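Local coordinates for putative glucoamylase (Bacteroides caccae ATCC 43185, PDB 4QT9), which is a putative glucoamylase with an alpha/alpha toroid fold, probably a glycoside hydrolase that releases glucose from alpha-linked glucans, at residues A[61-66]-A[115-120]. Numbering follows the deposited sequence.
Sequences DANVVT and WWYGDT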
loop_
_atom_site.group_PDB
_atom_site.type_symbol
_atom_site.label_atom_id
_atom_site.label_comp_id
_atom_site.label_asym_id
_atom_site.label_seq_id
_atom_site.Cartn_x
_atom_site.Cartn_y
_atom_site.Cartn_z
ATOM N N ASP A 61 4.581 -12.041 -17.601
ATOM C CA ASP A 61 4.353 -12.299 -16.177
ATOM C C ASP A 61 2.911 -12.081 -15.720
ATOM O O ASP A 61 2.694 -11.666 -14.579
ATOM C CB ASP A 61 5.287 -11.362 -15.378
ATOM C CG ASP A 61 5.032 -9.856 -15.546
ATOM O OD1 ASP A 61 4.495 -9.444 -16.622
ATOM O OD2 ASP A 61 5.352 -9.091 -14.605
ATOM N N ALA A 62 1.928 -12.373 -16.577
ATOM C CA ALA A 62 0.502 -12.238 -16.232
ATOM C C ALA A 62 0.133 -13.009 -14.947
ATOM O O ALA A 62 -0.745 -12.553 -14.217
ATOM C CB ALA A 62 -0.366 -12.731 -17.381
ATOM N N ASN A 63 0.815 -14.151 -14.673
ATOM C CA ASN A 63 0.541 -15.038 -13.546
ATOM C C ASN A 63 1.406 -14.749 -12.303
ATOM O O ASN A 63 1.314 -15.489 -11.313
ATOM C CB ASN A 63 0.751 -16.492 -13.973
ATOM C CG ASN A 63 2.183 -16.876 -14.283
ATOM O OD1 ASN A 63 3.035 -16.057 -14.670
ATOM N ND2 ASN A 63 2.455 -18.158 -14.183
ATOM N N VAL A 64 2.268 -13.716 -12.371
ATOM C CA VAL A 64 3.142 -13.330 -11.267
ATOM C C VAL A 64 2.339 -12.473 -10.294
ATOM O O VAL A 64 1.849 -11.407 -10.664
ATOM C CB VAL A 64 4.442 -12.646 -11.749
ATOM C CG1 VAL A 64 5.186 -11.982 -10.595
ATOM C CG2 VAL A 64 5.345 -13.646 -12.475
ATOM N N VAL A 65 2.199 -12.970 -9.046
ATOM C CA VAL A 65 1.453 -12.322 -7.966
ATOM C C VAL A 65 2.412 -11.573 -7.036
ATOM O O VAL A 65 3.518 -12.031 -6.755
ATOM C CB VAL A 65 0.529 -13.297 -7.161
ATOM C CG1 VAL A 65 -0.628 -13.814 -8.021
ATOM C CG2 VAL A 65 1.307 -14.465 -6.589
ATOM N N THR A 66 1.956 -10.428 -6.551
ATOM C CA THR A 66 2.736 -9.558 -5.670
ATOM C C THR A 66 2.212 -9.716 -4.232
ATOM O O THR A 66 1.010 -9.698 -4.022
ATOM C CB THR A 66 2.713 -8.104 -6.211
ATOM O OG1 THR A 66 3.433 -7.261 -5.317
ATOM C CG2 THR A 66 1.303 -7.549 -6.439
ATOM N N TRP A 115 7.570 -11.283 -5.079
ATOM C CA TRP A 115 6.766 -12.001 -6.076
ATOM C C TRP A 115 6.822 -13.511 -5.965
ATOM O O TRP A 115 7.858 -14.063 -5.613
ATOM C CB TRP A 115 7.320 -11.694 -7.479
ATOM C CG TRP A 115 7.121 -10.316 -8.031
ATOM C CD1 TRP A 115 6.069 -9.479 -7.795
ATOM C CD2 TRP A 115 7.884 -9.717 -9.089
ATOM N NE1 TRP A 115 6.164 -8.362 -8.595
ATOM C CE2 TRP A 115 7.264 -8.486 -9.409
ATOM C CE3 TRP A 115 9.034 -10.107 -9.809
ATOM C CZ2 TRP A 115 7.764 -7.629 -10.407
ATOM C CZ3 TRP A 115 9.503 -9.279 -10.827
ATOM C CH2 TRP A 115 8.877 -8.054 -11.111
ATOM N N TRP A 116 5.742 -14.167 -6.390
ATOM C CA TRP A 116 5.643 -15.597 -6.682
ATOM C C TRP A 116 4.991 -15.791 -8.026
ATOM O O TRP A 116 4.244 -14.931 -8.501
ATOM C CB TRP A 116 4.790 -16.420 -5.687
ATOM C CG TRP A 116 4.945 -16.214 -4.225
ATOM C CD1 TRP A 116 5.698 -16.966 -3.371
ATOM C CD2 TRP A 116 4.118 -15.381 -3.405
ATOM N NE1 TRP A 116 5.467 -16.579 -2.070
ATOM C CE2 TRP A 116 4.482 -15.622 -2.061
ATOM C CE3 TRP A 116 3.154 -14.392 -3.679
ATOM C CZ2 TRP A 116 3.880 -14.951 -0.996
ATOM C CZ3 TRP A 116 2.573 -13.717 -2.620
ATOM C CH2 TRP A 116 2.921 -14.017 -1.296
ATOM N N TYR A 117 5.154 -16.980 -8.569
ATOM C CA TYR A 117 4.377 -17.472 -9.693
ATOM C C TYR A 117 3.131 -18.004 -9.012
ATOM O O TYR A 117 3.255 -18.840 -8.113
ATOM C CB TYR A 117 5.152 -18.542 -10.476
ATOM C CG TYR A 117 6.435 -18.028 -11.089
ATOM C CD1 TYR A 117 6.423 -17.330 -12.295
ATOM C CD2 TYR A 117 7.668 -18.307 -10.506
ATOM C CE1 TYR A 117 7.606 -16.876 -12.880
ATOM C CE2 TYR A 117 8.859 -17.867 -11.085
ATOM C CZ TYR A 117 8.823 -17.153 -12.274
ATOM O OH TYR A 117 10.002 -16.730 -12.853
ATOM N N GLY A 118 1.978 -17.412 -9.328
ATOM C CA GLY A 118 0.694 -17.721 -8.696
ATOM C C GLY A 118 0.200 -19.149 -8.823
ATOM O O GLY A 118 -0.580 -19.614 -7.982
ATOM N N ASP A 119 0.670 -19.865 -9.846
ATOM C CA ASP A 119 0.266 -21.247 -10.088
ATOM C C ASP A 119 1.089 -22.260 -9.291
ATOM O O ASP A 119 0.588 -23.363 -9.069
ATOM C CB ASP A 119 0.312 -21.601 -11.591
ATOM C CG ASP A 119 1.537 -21.143 -12.376
ATOM O OD1 ASP A 119 2.549 -20.761 -11.744
ATOM O OD2 ASP A 119 1.483 -21.170 -13.624
ATOM N N THR A 120 2.335 -21.928 -8.893
ATOM C CA THR A 120 3.210 -22.860 -8.156
ATOM C C THR A 120 3.571 -22.369 -6.745
ATOM O O THR A 120 3.917 -23.184 -5.892
ATOM C CB THR A 120 4.505 -23.161 -8.939
ATOM O OG1 THR A 120 5.238 -21.956 -9.085
ATOM C CG2 THR A 120 4.249 -23.767 -10.327
#
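Gly118 N donates to Asn63 O at 2.8 Å (N-H...O 158°), just after strand 115-117 ends and just before strand 64-66 begins; a side chain at Gly118 would run into that oxygen. Within the strands, Trp116 O accepts the N-H of Val65 at 2.9 Å and a CA-H...O contact from Val64 CA. The return bond, Trp116 N to Val65 O, is 3.1 Å long and lies in the carbonyl plane, making Val65 and Trp116 an antiparallel hydrogen-bonded pair. The Asn63 amide gives a longer bond, ND2 to Asp119 OD2 at 3.2 Å, leaving in its own plane but meeting the carboxylate from above. With an alanine in place of Asn63, the backbone bond is likely to remain, but Asp119 OD2 would lose this amide donor. On one face Val64 CG1, anti to the backbone N (chi1 167°), sits over the five-membered ring of Trp115, 3.8 Å from its centroid, while CG2 rests against Tyr117 CD1. On the other, Val65 CG2 meets the edge of Trp116 at CE3, and this face packs against helix 88-104. Trp115 NE1 bonds Glu49 OE1 and Trp116 NE1 bonds Asp106 O. Main-chain bonds thus fix the register, with apolar contacts on the two faces.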